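Local coordinates for insecticidal crystal protein Cry7Cal (Bacillus thuringiensis, PDB 5ZI1), which acts as an insecticidal toxin against the migratory locust and, like other three-domain delta endotoxins, probably binds cell receptors and opens pores in gut membranes, at residues 249-254 with 428-433; 322-325 with 330-333; 265-270 with 307-312; 324-329 with 572-577; 35-40 with 95-100. All coordinates share one frame; numbering follows the deposited sequence.

Contact 1. Residues 249-254 with 428-433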
# COMPACT_ATOMS: atom_id res chain seq x y z
N LEU A 249 3.57 -3.73 2.59
CA LEU A 249 2.53 -2.70 2.53
C LEU A 249 1.29 -3.22 3.24
O LEU A 249 0.58 -4.08 2.71
CB LEU A 249 2.18 -2.39 1.07
CG LEU A 249 3.29 -2.00 0.12
CD1 LEU A 249 2.81 -2.10 -1.32
CD2 LEU A 249 3.80 -0.59 0.46
N THR A 250 1.00 -2.69 4.42
CA THR A 250 -0.10 -3.19 5.23
C THR A 250 -1.41 -2.47 5.00
O THR A 250 -2.39 -2.76 5.70
CB THR A 250 0.27 -3.07 6.71
OG1 THR A 250 0.50 -1.69 7.01
CG2 THR A 250 1.52 -3.88 7.02
N ARG A 251 -1.46 -1.51 4.09
CA ARG A 251 -2.67 -0.71 3.91
C ARG A 251 -3.76 -1.54 3.24
O ARG A 251 -3.49 -2.39 2.39
CB ARG A 251 -2.36 0.54 3.10
CG ARG A 251 -2.33 0.39 1.58
CD ARG A 251 -1.20 -0.49 1.12
NE ARG A 251 -1.12 -0.66 -0.34
CZ ARG A 251 -1.88 -1.48 -1.06
NH1 ARG A 251 -2.83 -2.22 -0.49
NH2 ARG A 251 -1.69 -1.55 -2.37
N GLN A 252 -5.01 -1.28 3.62
CA GLN A 252 -6.17 -1.96 3.06
C GLN A 252 -6.91 -1.01 2.12
O GLN A 252 -7.23 0.12 2.50
CB GLN A 252 -7.10 -2.42 4.19
CG GLN A 252 -8.41 -3.12 3.75
CD GLN A 252 -9.21 -3.60 4.96
OE1 GLN A 252 -9.27 -4.80 5.24
NE2 GLN A 252 -9.79 -2.66 5.70
N ILE A 253 -7.20 -1.47 0.91
CA ILE A 253 -7.98 -0.67 -0.03
C ILE A 253 -9.24 -1.42 -0.45
O ILE A 253 -9.32 -2.66 -0.36
CB ILE A 253 -7.16 -0.27 -1.26
CG1 ILE A 253 -6.58 -1.49 -1.94
CG2 ILE A 253 -6.07 0.75 -0.85
CD1 ILE A 253 -5.53 -1.11 -2.97
N PHE A 254 -10.22 -0.66 -0.93
CA PHE A 254 -11.55 -1.18 -1.24
C PHE A 254 -11.89 -0.99 -2.71
O PHE A 254 -11.70 0.11 -3.25
CB PHE A 254 -12.63 -0.53 -0.37
CG PHE A 254 -12.61 -1.03 1.05
CD1 PHE A 254 -11.64 -0.56 1.95
CD2 PHE A 254 -13.51 -2.01 1.47
CE1 PHE A 254 -11.61 -1.01 3.27
CE2 PHE A 254 -13.48 -2.48 2.77
CZ PHE A 254 -12.52 -1.99 3.68
N TYR A 428 -0.37 -12.13 -8.64
CA TYR A 428 -1.46 -11.37 -8.06
C TYR A 428 -0.92 -10.51 -6.92
O TYR A 428 -0.07 -10.97 -6.15
CB TYR A 428 -2.60 -12.27 -7.56
CG TYR A 428 -2.25 -13.19 -6.40
CD1 TYR A 428 -1.56 -14.38 -6.60
CD2 TYR A 428 -2.66 -12.89 -5.11
CE1 TYR A 428 -1.26 -15.23 -5.54
CE2 TYR A 428 -2.36 -13.72 -4.05
CZ TYR A 428 -1.66 -14.89 -4.26
OH TYR A 428 -1.37 -15.72 -3.18
N GLY A 429 -1.40 -9.28 -6.83
CA GLY A 429 -0.82 -8.34 -5.88
C GLY A 429 -1.63 -8.14 -4.63
O GLY A 429 -1.14 -7.56 -3.66
N HIS A 430 -2.87 -8.65 -4.62
CA HIS A 430 -3.79 -8.36 -3.53
C HIS A 430 -4.57 -9.61 -3.17
O HIS A 430 -4.75 -10.53 -3.98
CB HIS A 430 -4.74 -7.21 -3.91
CG HIS A 430 -4.06 -5.86 -3.97
ND1 HIS A 430 -3.42 -5.40 -5.10
CD2 HIS A 430 -3.93 -4.88 -3.04
CE1 HIS A 430 -2.92 -4.19 -4.87
NE2 HIS A 430 -3.22 -3.86 -3.62
N ARG A 431 -5.05 -9.63 -1.93
CA ARG A 431 -5.85 -10.73 -1.40
C ARG A 431 -7.04 -10.13 -0.66
O ARG A 431 -6.94 -9.03 -0.10
CB ARG A 431 -5.04 -11.63 -0.43
CG ARG A 431 -5.01 -11.09 1.00
CD ARG A 431 -4.32 -11.99 1.99
NE ARG A 431 -2.90 -12.16 1.71
CZ ARG A 431 -1.97 -11.24 1.95
NH1 ARG A 431 -2.31 -10.05 2.43
NH2 ARG A 431 -0.70 -11.51 1.67
N LEU A 432 -8.16 -10.84 -0.68
CA LEU A 432 -9.36 -10.33 -0.04
C LEU A 432 -9.13 -10.27 1.46
O LEU A 432 -8.55 -11.19 2.06
CB LEU A 432 -10.56 -11.20 -0.35
CG LEU A 432 -11.96 -10.79 0.13
CD1 LEU A 432 -12.49 -9.54 -0.56
CD2 LEU A 432 -12.93 -11.95 -0.14
N SER A 433 -9.58 -9.18 2.08
CA SER A 433 -9.39 -9.02 3.51
C SER A 433 -10.63 -8.61 4.26
O SER A 433 -10.69 -8.81 5.48
CB SER A 433 -8.26 -8.01 3.80
OG SER A 433 -8.45 -6.76 3.13
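Q252 and S433 mark the closest backbone approach, with 7.8 Å between their CA atoms, so the segments do not pair directly. Strand 448-454 runs between them: I253 bonds to W452, and R431 and S433 bond to T453 and G451. Side chains therefore make the contact. The guanidinium of R251 meets the ring of H430 edge to edge. R251 NH2 donates to H430 NE2 at 3.0 Å and 162°. The two planes are only 24° apart, and each group lies close to the plane of the other. A bend at chi2 of R251 (-66°) folds the chain back to bring the guanidinium there. H430 NE2 acts as acceptor, so a neutral ring protonated on ND1 is likely. R251 NH2 also forms a salt bridge with D228, which helps fix the guanidinium. I253 CD1 reaches the ring obliquely, 3.6 Å from H430 NE2. At the other end Q252 OE1 lies 3.0 Å from S433 OG, whose proton could instead go to G451 O. I253 and H430 also touch helix 208-227. The pattern is that of two outer strands of a three-stranded antiparallel sheet in the beta-prism domain, packed against the helical N-terminal domain.

Contact 2. Residues 322-325 with 330-333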
# COMPACT_ATOMS: atom_id res chain seq x y z
N THR A 322 -11.71 -12.43 11.35
CA THR A 322 -10.29 -12.25 11.07
C THR A 322 -9.48 -12.74 12.26
O THR A 322 -9.98 -12.85 13.38
CB THR A 322 -9.95 -10.77 10.79
OG1 THR A 322 -10.16 -10.00 11.98
CG2 THR A 322 -10.82 -10.19 9.67
N GLN A 323 -8.20 -13.00 11.99
CA GLN A 323 -7.18 -13.22 13.00
C GLN A 323 -6.02 -12.25 12.80
O GLN A 323 -5.66 -11.94 11.65
CB GLN A 323 -6.65 -14.65 12.95
CG GLN A 323 -7.69 -15.70 13.33
CD GLN A 323 -7.26 -17.11 13.00
OE1 GLN A 323 -6.08 -17.38 12.77
NE2 GLN A 323 -8.22 -18.03 12.97
N TYR A 324 -5.43 -11.78 13.90
CA TYR A 324 -4.18 -11.02 13.84
C TYR A 324 -3.04 -11.94 13.43
O TYR A 324 -3.20 -13.15 13.32
CB TYR A 324 -3.88 -10.36 15.18
CG TYR A 324 -4.92 -9.32 15.57
CD1 TYR A 324 -5.36 -8.37 14.65
CD2 TYR A 324 -5.45 -9.29 16.85
CE1 TYR A 324 -6.30 -7.43 15.00
CE2 TYR A 324 -6.40 -8.34 17.21
CZ TYR A 324 -6.81 -7.41 16.28
OH TYR A 324 -7.75 -6.47 16.64
N THR A 325 -1.87 -11.36 13.19
CA THR A 325 -0.75 -12.14 12.70
C THR A 325 -0.25 -13.11 13.77
O THR A 325 -0.03 -12.70 14.92
CB THR A 325 0.40 -11.23 12.26
OG1 THR A 325 -0.08 -10.23 11.33
CG2 THR A 325 1.48 -12.06 11.62
N GLU A 330 -10.04 -14.83 17.49
CA GLU A 330 -10.87 -14.45 16.36
C GLU A 330 -11.43 -13.06 16.61
O GLU A 330 -11.85 -12.74 17.72
CB GLU A 330 -12.00 -15.45 16.15
CG GLU A 330 -11.55 -16.83 15.69
CD GLU A 330 -12.72 -17.77 15.43
OE1 GLU A 330 -13.77 -17.62 16.10
OE2 GLU A 330 -12.59 -18.66 14.56
N ASN A 331 -11.41 -12.23 15.57
CA ASN A 331 -12.11 -10.96 15.58
C ASN A 331 -13.33 -11.12 14.69
O ASN A 331 -13.21 -11.55 13.54
CB ASN A 331 -11.20 -9.82 15.07
CG ASN A 331 -9.85 -9.80 15.80
OD1 ASN A 331 -9.80 -9.59 17.01
ND2 ASN A 331 -8.76 -10.03 15.07
N THR A 332 -14.51 -10.78 15.23
CA THR A 332 -15.77 -10.94 14.52
C THR A 332 -16.43 -9.59 14.35
O THR A 332 -16.60 -8.86 15.32
CB THR A 332 -16.71 -11.88 15.27
OG1 THR A 332 -16.07 -13.15 15.42
CG2 THR A 332 -18.04 -12.05 14.52
N PHE A 333 -16.83 -9.29 13.11
CA PHE A 333 -17.61 -8.09 12.80
C PHE A 333 -18.92 -8.49 12.14
O PHE A 333 -18.92 -9.20 11.13
CB PHE A 333 -16.80 -7.16 11.90
CG PHE A 333 -15.43 -6.89 12.44
CD1 PHE A 333 -15.23 -5.91 13.39
CD2 PHE A 333 -14.36 -7.69 12.06
CE1 PHE A 333 -13.97 -5.68 13.93
CE2 PHE A 333 -13.11 -7.47 12.59
CZ PHE A 333 -12.91 -6.45 13.53
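T322 and N331 form a hydrogen-bonded antiparallel pair in the beta hairpin made by strands 312-324 and 331-336. This hairpin lies at the edge of a four-stranded sheet of the middle domain, and strand 331-336 is outermost. The pair is the tight part of the contact. N331 N donates to T322 O at 2.7 Å and 176°, and T322 N donates to N331 O at 2.8 Å. A CA-H...O contact from E330 CA to T322 O adds to it. On the face that carries T322 and N331, T322 OG1 lies 3.3 Å from N331 CB. N331 ND2 gives this hydroxyl a weak hydrogen bond. T322 OG1 has a further partner in Q294 OE1 on the neighbouring strand 294-306. The F333 ring meets T322 OG1 with its edge, through CE2 at 3.9 Å. The other side is loose. Here the side chains of Q323 and E330 barely approach each other, and E330 is exposed to solvent. The face of the Y324 ring closes the tight side. With N331 CG anti to its own carbonyl carbon (chi1 -51°), the amide is carried across to Y324, its plane turned 52° from the ring. N331 ND2 sits over the ring centre, 3.5 Å from Y324 CZ.

Contact 3. Residues 265-270 with 307-312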
# COMPACT_ATOMS: atom_id res chain seq x y z
N GLU A 265 -32.89 2.52 -15.86
CA GLU A 265 -34.33 2.45 -16.05
C GLU A 265 -34.97 2.67 -14.69
O GLU A 265 -34.37 2.35 -13.66
CB GLU A 265 -34.76 1.09 -16.66
CG GLU A 265 -34.26 0.91 -18.08
CD GLU A 265 -34.43 -0.50 -18.60
OE1 GLU A 265 -35.12 -1.31 -17.95
OE2 GLU A 265 -33.86 -0.80 -19.68
N THR A 266 -36.18 3.23 -14.68
CA THR A 266 -36.77 3.63 -13.41
C THR A 266 -36.88 2.45 -12.45
O THR A 266 -36.84 2.65 -11.23
CB THR A 266 -38.14 4.26 -13.62
OG1 THR A 266 -39.13 3.23 -13.73
CG2 THR A 266 -38.16 5.11 -14.87
N LYS A 267 -36.99 1.23 -12.96
CA LYS A 267 -37.11 0.07 -12.09
C LYS A 267 -35.75 -0.45 -11.64
O LYS A 267 -35.61 -1.00 -10.55
CB LYS A 267 -37.89 -1.03 -12.79
CG LYS A 267 -38.26 -2.19 -11.92
CD LYS A 267 -39.54 -2.85 -12.42
CE LYS A 267 -39.46 -4.35 -12.25
NZ LYS A 267 -40.61 -5.09 -12.90
N TYR A 268 -34.73 -0.30 -12.48
CA TYR A 268 -33.38 -0.76 -12.18
C TYR A 268 -32.42 0.43 -12.10
O TYR A 268 -31.51 0.56 -12.91
CB TYR A 268 -32.95 -1.76 -13.25
CG TYR A 268 -33.92 -2.91 -13.41
CD1 TYR A 268 -34.04 -3.87 -12.42
CD2 TYR A 268 -34.73 -3.04 -14.55
CE1 TYR A 268 -34.93 -4.92 -12.54
CE2 TYR A 268 -35.61 -4.09 -14.68
CZ TYR A 268 -35.71 -5.03 -13.68
OH TYR A 268 -36.59 -6.08 -13.78
N PRO A 269 -32.60 1.32 -11.13
CA PRO A 269 -31.73 2.50 -11.06
C PRO A 269 -30.34 2.14 -10.55
O PRO A 269 -30.10 1.05 -10.02
CB PRO A 269 -32.45 3.44 -10.09
CG PRO A 269 -33.19 2.50 -9.17
CD PRO A 269 -33.53 1.25 -9.98
N ASP A 270 -29.40 3.06 -10.78
CA ASP A 270 -28.11 3.00 -10.10
C ASP A 270 -28.32 3.05 -8.59
O ASP A 270 -29.20 3.73 -8.07
CB ASP A 270 -27.22 4.17 -10.52
CG ASP A 270 -26.75 4.05 -11.96
OD1 ASP A 270 -26.97 3.00 -12.58
OD2 ASP A 270 -26.14 5.03 -12.46
N GLU A 307 -40.35 -10.80 -3.53
CA GLU A 307 -41.08 -10.93 -4.79
C GLU A 307 -41.94 -9.69 -5.04
O GLU A 307 -43.17 -9.75 -4.99
CB GLU A 307 -41.92 -12.21 -4.78
CG GLU A 307 -42.50 -12.61 -6.12
CD GLU A 307 -42.82 -14.10 -6.21
OE1 GLU A 307 -42.76 -14.66 -7.32
OE2 GLU A 307 -43.13 -14.73 -5.17
N PRO A 308 -41.31 -8.54 -5.32
CA PRO A 308 -42.09 -7.32 -5.63
C PRO A 308 -42.75 -7.42 -7.00
O PRO A 308 -43.79 -6.80 -7.26
CB PRO A 308 -41.03 -6.21 -5.63
CG PRO A 308 -39.76 -6.91 -5.92
CD PRO A 308 -39.87 -8.24 -5.25
N ASN A 309 -42.08 -8.16 -7.89
CA ASN A 309 -42.55 -8.49 -9.23
C ASN A 309 -41.58 -9.53 -9.78
O ASN A 309 -41.91 -10.72 -9.84
CB ASN A 309 -42.63 -7.28 -10.15
CG ASN A 309 -41.57 -6.24 -9.84
OD1 ASN A 309 -40.42 -6.37 -10.27
ND2 ASN A 309 -41.97 -5.15 -9.18
N ASP A 310 -40.36 -9.11 -10.12
CA ASP A 310 -39.27 -10.07 -10.14
C ASP A 310 -39.18 -10.73 -8.77
O ASP A 310 -39.72 -10.23 -7.78
CB ASP A 310 -37.94 -9.40 -10.43
CG ASP A 310 -38.01 -8.42 -11.59
OD1 ASP A 310 -38.49 -8.79 -12.68
OD2 ASP A 310 -37.53 -7.28 -11.39
N ARG A 311 -38.45 -11.84 -8.72
CA ARG A 311 -38.17 -12.51 -7.45
C ARG A 311 -36.67 -12.78 -7.37
O ARG A 311 -36.06 -13.15 -8.38
CB ARG A 311 -39.02 -13.81 -7.30
CG ARG A 311 -38.37 -14.97 -6.52
CD ARG A 311 -39.39 -16.12 -6.25
NE ARG A 311 -40.34 -15.74 -5.18
CZ ARG A 311 -40.38 -16.30 -3.97
NH1 ARG A 311 -39.53 -17.28 -3.67
NH2 ARG A 311 -41.27 -15.88 -3.06
N PHE A 312 -36.08 -12.53 -6.20
CA PHE A 312 -34.62 -12.52 -6.07
C PHE A 312 -34.24 -12.40 -4.61
O PHE A 312 -34.97 -11.78 -3.82
CB PHE A 312 -33.99 -11.36 -6.84
CG PHE A 312 -34.57 -10.04 -6.49
CD1 PHE A 312 -34.07 -9.31 -5.42
CD2 PHE A 312 -35.65 -9.54 -7.22
CE1 PHE A 312 -34.62 -8.09 -5.08
CE2 PHE A 312 -36.20 -8.31 -6.90
CZ PHE A 312 -35.69 -7.58 -5.81
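Hydrogen bonds join K267 and Y268 to N309 and D310, and the side chains come from opposite directions. Y268 OH donates to D310 OD2 at 2.8 Å. The hydroxyl meets the syn side of the carboxylate, 24° out of its plane. Ring and carboxylate planes are only 19° apart, so the two groups meet nearly flat and at their edges. K267 NZ gives N309 OD1 a weak hydrogen bond of 2.9 Å. The same oxygen accepts D310 N at 2.7 Å, which ties the N309 side chain to its own loop. N309 ND2 bonds to S366 OG.

Both segments are loops of the middle domain, a beta prism in this family. The 307-312 loop links the long strands 294-306 and 312-324 at the end far from the centre of the chain. In related Cry toxins loops in this position often take part in receptor binding, so a similar role is possible here.

More loosely, K267 NZ stays 4.1 Å from D310 OD2, too long for a salt bridge, though the opposite charges probably still attract.

Packing is slight. K267 CG lies over one face of the Y268 ring, and K267 CE is 3.6 Å from D310 OD2.

Contact 4. Residues 324-329 with 572-577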
# COMPACT_ATOMS: atom_id res chain seq x y z
N TYR A 324 -5.43 -11.78 13.90
CA TYR A 324 -4.18 -11.02 13.84
C TYR A 324 -3.04 -11.94 13.43
O TYR A 324 -3.20 -13.15 13.32
CB TYR A 324 -3.88 -10.36 15.18
CG TYR A 324 -4.92 -9.32 15.57
CD1 TYR A 324 -5.36 -8.37 14.65
CD2 TYR A 324 -5.45 -9.29 16.85
CE1 TYR A 324 -6.30 -7.43 15.00
CE2 TYR A 324 -6.40 -8.34 17.21
CZ TYR A 324 -6.81 -7.41 16.28
OH TYR A 324 -7.75 -6.47 16.64
N THR A 325 -1.87 -11.36 13.19
CA THR A 325 -0.75 -12.14 12.70
C THR A 325 -0.25 -13.11 13.77
O THR A 325 -0.03 -12.70 14.92
CB THR A 325 0.40 -11.23 12.26
OG1 THR A 325 -0.08 -10.23 11.33
CG2 THR A 325 1.48 -12.06 11.62
N LYS A 326 -0.10 -14.40 13.41
CA LYS A 326 0.39 -15.45 14.33
C LYS A 326 -0.38 -15.47 15.65
O LYS A 326 0.18 -15.77 16.70
CB LYS A 326 1.89 -15.32 14.59
CG LYS A 326 2.76 -15.79 13.42
CD LYS A 326 4.10 -16.34 13.90
CE LYS A 326 4.02 -17.84 14.22
NZ LYS A 326 5.31 -18.34 14.83
N SER A 327 -1.65 -15.12 15.61
CA SER A 327 -2.57 -15.31 16.71
C SER A 327 -3.75 -16.12 16.19
O SER A 327 -4.05 -16.09 14.99
CB SER A 327 -3.03 -13.96 17.28
OG SER A 327 -4.05 -14.12 18.26
N THR A 328 -4.39 -16.90 17.08
CA THR A 328 -5.58 -17.67 16.70
C THR A 328 -6.87 -17.05 17.21
O THR A 328 -7.95 -17.48 16.79
CB THR A 328 -5.51 -19.12 17.21
OG1 THR A 328 -5.54 -19.14 18.65
CG2 THR A 328 -4.28 -19.87 16.68
N THR A 329 -6.78 -16.10 18.15
CA THR A 329 -7.96 -15.37 18.60
C THR A 329 -8.72 -14.79 17.41
O THR A 329 -8.13 -14.33 16.43
CB THR A 329 -7.54 -14.25 19.57
OG1 THR A 329 -6.70 -14.79 20.58
CG2 THR A 329 -8.75 -13.60 20.24
N ALA A 572 16.63 -12.99 19.12
CA ALA A 572 15.22 -12.87 18.78
C ALA A 572 14.36 -13.74 19.69
O ALA A 572 14.53 -14.96 19.71
CB ALA A 572 14.99 -13.27 17.32
N ALA A 573 13.47 -13.10 20.43
CA ALA A 573 12.43 -13.83 21.15
C ALA A 573 11.26 -14.12 20.22
O ALA A 573 10.73 -13.21 19.56
CB ALA A 573 11.96 -13.02 22.36
N GLU A 574 10.83 -15.39 20.16
CA GLU A 574 9.66 -15.73 19.36
C GLU A 574 8.44 -14.90 19.76
O GLU A 574 7.60 -14.58 18.91
CB GLU A 574 9.35 -17.23 19.48
CG GLU A 574 8.39 -17.76 18.40
CD GLU A 574 6.94 -17.86 18.87
OE1 GLU A 574 6.69 -17.64 20.08
OE2 GLU A 574 6.04 -18.14 18.03
N LEU A 575 8.32 -14.56 21.04
CA LEU A 575 7.29 -13.66 21.54
C LEU A 575 7.98 -12.36 21.94
O LEU A 575 8.58 -12.27 23.01
CB LEU A 575 6.54 -14.29 22.71
CG LEU A 575 5.56 -13.40 23.48
CD1 LEU A 575 4.51 -12.77 22.56
CD2 LEU A 575 4.87 -14.14 24.60
N SER A 576 7.92 -11.35 21.07
CA SER A 576 8.66 -10.11 21.28
C SER A 576 7.72 -8.98 21.66
O SER A 576 6.63 -8.84 21.09
CB SER A 576 9.43 -9.68 20.03
OG SER A 576 10.50 -10.56 19.77
N MET A 577 8.17 -8.18 22.62
CA MET A 577 7.42 -7.06 23.15
C MET A 577 8.25 -5.80 22.99
O MET A 577 9.47 -5.84 23.17
CB MET A 577 7.06 -7.27 24.62
CG MET A 577 5.64 -7.77 24.83
SD MET A 577 5.48 -9.45 25.45
CE MET A 577 6.67 -10.32 24.45
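K326 and E574 reach towards each other from two domains and form a single salt bridge. K326 sits in the turn of the hairpin formed by strands 312-324 and 331-336, in the middle domain. E574 stands just before strand 575-580 of the C-terminal domain, which has the galactose-binding-like beta-sandwich fold. The backbones stay well apart, with 10.1 Å between K326 CA and L575 CA. Only the ends of two long side chains bridge the distance, and they cross obliquely.

K326 points its CB toward the other segment and then kinks at chi3 (88°), which swings NZ round to the carboxylate. E574 starts out with CG anti to its backbone N and bends at chi2 (-98°). The two meet through one oxygen. K326 NZ lies 3.3 Å from E574 OE2, a weak hydrogen bond within the salt bridge. E574 OE1 is 5.5 Å from K326 NZ, so K326 meets the carboxylate through OE2 alone and not through both oxygens. K326 NZ has a second weak partner, S515 OG. The bridge lies at the surface, so solvent probably weakens it.

Y324 to S327 form a type II beta turn with K326 at its third position. There K326 has a positive phi, and its O accepts R513 NH1 of the C-terminal domain. On the other segment E574 bonds through its backbone to L514. The turn before the strand is tied by S576 OG, which donates to A573 O at 2.7 Å.

Contact 5. Residues 35-40 with 95-100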
# COMPACT_ATOMS: atom_id res chain seq x y z
N GLY A 35 23.11 -6.62 -10.78
CA GLY A 35 21.69 -6.55 -10.49
C GLY A 35 21.11 -5.18 -10.75
O GLY A 35 20.00 -5.06 -11.28
N ILE A 36 21.84 -4.12 -10.37
CA ILE A 36 21.39 -2.75 -10.65
C ILE A 36 21.14 -2.58 -12.15
O ILE A 36 20.17 -1.94 -12.55
CB ILE A 36 22.42 -1.74 -10.13
CG1 ILE A 36 22.30 -1.55 -8.61
CG2 ILE A 36 22.27 -0.40 -10.83
CD1 ILE A 36 21.37 -0.45 -8.18
N ILE A 37 22.00 -3.17 -12.98
CA ILE A 37 21.81 -3.08 -14.42
C ILE A 37 20.54 -3.80 -14.84
O ILE A 37 19.77 -3.30 -15.68
CB ILE A 37 23.04 -3.64 -15.16
CG1 ILE A 37 24.22 -2.65 -15.06
CG2 ILE A 37 22.71 -3.92 -16.63
CD1 ILE A 37 25.55 -3.24 -15.50
N GLY A 38 20.27 -4.96 -14.25
CA GLY A 38 19.04 -5.67 -14.56
C GLY A 38 17.81 -4.93 -14.11
O GLY A 38 16.78 -4.93 -14.80
N LEU A 39 17.88 -4.28 -12.94
CA LEU A 39 16.76 -3.47 -12.48
C LEU A 39 16.49 -2.31 -13.44
O LEU A 39 15.34 -2.05 -13.81
CB LEU A 39 17.01 -2.95 -11.07
CG LEU A 39 15.86 -2.08 -10.56
CD1 LEU A 39 14.59 -2.89 -10.56
CD2 LEU A 39 16.12 -1.51 -9.19
N PHE A 40 17.54 -1.61 -13.86
CA PHE A 40 17.36 -0.49 -14.79
C PHE A 40 16.70 -0.96 -16.08
O PHE A 40 15.67 -0.42 -16.49
CB PHE A 40 18.70 0.17 -15.07
CG PHE A 40 19.05 1.31 -14.13
CD1 PHE A 40 18.35 2.51 -14.18
CD2 PHE A 40 20.10 1.18 -13.22
CE1 PHE A 40 18.68 3.56 -13.33
CE2 PHE A 40 20.45 2.22 -12.37
CZ PHE A 40 19.75 3.41 -12.42
N SER A 95 23.80 1.95 -20.11
CA SER A 95 24.79 1.50 -21.09
C SER A 95 26.22 1.81 -20.63
O SER A 95 27.11 0.98 -20.79
CB SER A 95 24.49 2.14 -22.44
OG SER A 95 25.45 1.78 -23.40
N ALA A 96 26.45 3.00 -20.05
CA ALA A 96 27.79 3.30 -19.55
C ALA A 96 28.08 2.55 -18.26
O ALA A 96 29.23 2.16 -18.02
CB ALA A 96 27.98 4.80 -19.32
N LEU A 97 27.06 2.35 -17.42
CA LEU A 97 27.26 1.53 -16.23
C LEU A 97 27.65 0.10 -16.62
O LEU A 97 28.46 -0.53 -15.94
CB LEU A 97 25.99 1.53 -15.38
CG LEU A 97 26.14 0.91 -13.99
CD1 LEU A 97 27.32 1.53 -13.25
CD2 LEU A 97 24.85 1.09 -13.21
N GLU A 98 27.10 -0.40 -17.72
CA GLU A 98 27.42 -1.76 -18.14
C GLU A 98 28.83 -1.84 -18.70
O GLU A 98 29.58 -2.77 -18.37
CB GLU A 98 26.40 -2.24 -19.17
CG GLU A 98 26.37 -3.74 -19.34
CD GLU A 98 25.12 -4.20 -20.07
OE1 GLU A 98 24.89 -5.43 -20.11
OE2 GLU A 98 24.36 -3.33 -20.58
N ALA A 99 29.21 -0.88 -19.55
CA ALA A 99 30.57 -0.86 -20.10
C ALA A 99 31.61 -0.78 -18.99
O ALA A 99 32.68 -1.40 -19.09
CB ALA A 99 30.74 0.31 -21.06
N TRP A 100 31.33 -0.03 -17.93
CA TRP A 100 32.31 0.08 -16.85
C TRP A 100 32.36 -1.19 -16.03
O TRP A 100 33.44 -1.67 -15.66
CB TRP A 100 31.99 1.29 -15.96
CG TRP A 100 32.63 1.17 -14.60
CD1 TRP A 100 33.95 1.35 -14.30
CD2 TRP A 100 31.98 0.83 -13.37
NE1 TRP A 100 34.15 1.14 -12.95
CE2 TRP A 100 32.96 0.82 -12.36
CE3 TRP A 100 30.66 0.54 -13.02
CZ2 TRP A 100 32.66 0.52 -11.04
CZ3 TRP A 100 30.37 0.25 -11.70
CH2 TRP A 100 31.36 0.24 -10.73
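I37 fills the centre of this contact, lying against L97 and E98 of the facing helix. It buries the most surface of any residue here. Its side chain is extended, with chi2 at 168°, so CD1 reaches across to the backbone of the other helix. I37 CD1 lies 3.6 Å from E98 CA and 3.9 Å from E98 CB. The same methyl is 4.0 Å from L97 O. I37 CG1 faces L97 CG at 4.2 Å, where the two side chains meet at a slant.

L97 is second in buried surface. It presents two parts to the first helix: CG to I37, and the CD2 methyl to I36. I36 CG2 and L97 CD2 are 3.8 Å apart, a plain apolar contact. L97 also touches W165, and I36 touches F153, both on helix 141-165, so that helix packs on the side of the pair that carries I36 and L97.

Helices 33-47 and 73-101 belong to the N-terminal domain, the helical bundle that is linked to pore formation in delta endotoxins. They run nearly antiparallel here, 157° between their directions, with short-segment axes 10.1 Å apart. No hydrogen bond crosses the contact.

E98 is third and lies toward the solvent side. Its contribution is aliphatic: CB and CG pass across the I37 methyl at about a right angle, with CG and CD1 4.0 Å apart. Beyond CG the chain is extended, which carries the carboxylate past the isoleucine and away from the apolar centre.

Contacts 1, 2 and 3 all lie in the middle domain, and contacts 2 and 3 are nested in the chain loop closed by contact 1. Contact 3 lies remote, its centre about 33 Å from that of contact 1. Contacts 2 and 4 share Y324 and T325. Their centres are about 14 Å apart, and Q323 CG touches T329 O at 3.4 Å, so one hairpin carries both its own pairing and the bridge to the C-terminal domain. Contact 5 is in the helical domain, with its centre about 61 Å from that of contact 3. An acetate ion, probably from crystallisation, has its nearest atom about 4 Å from the R251 side chain of contact 1.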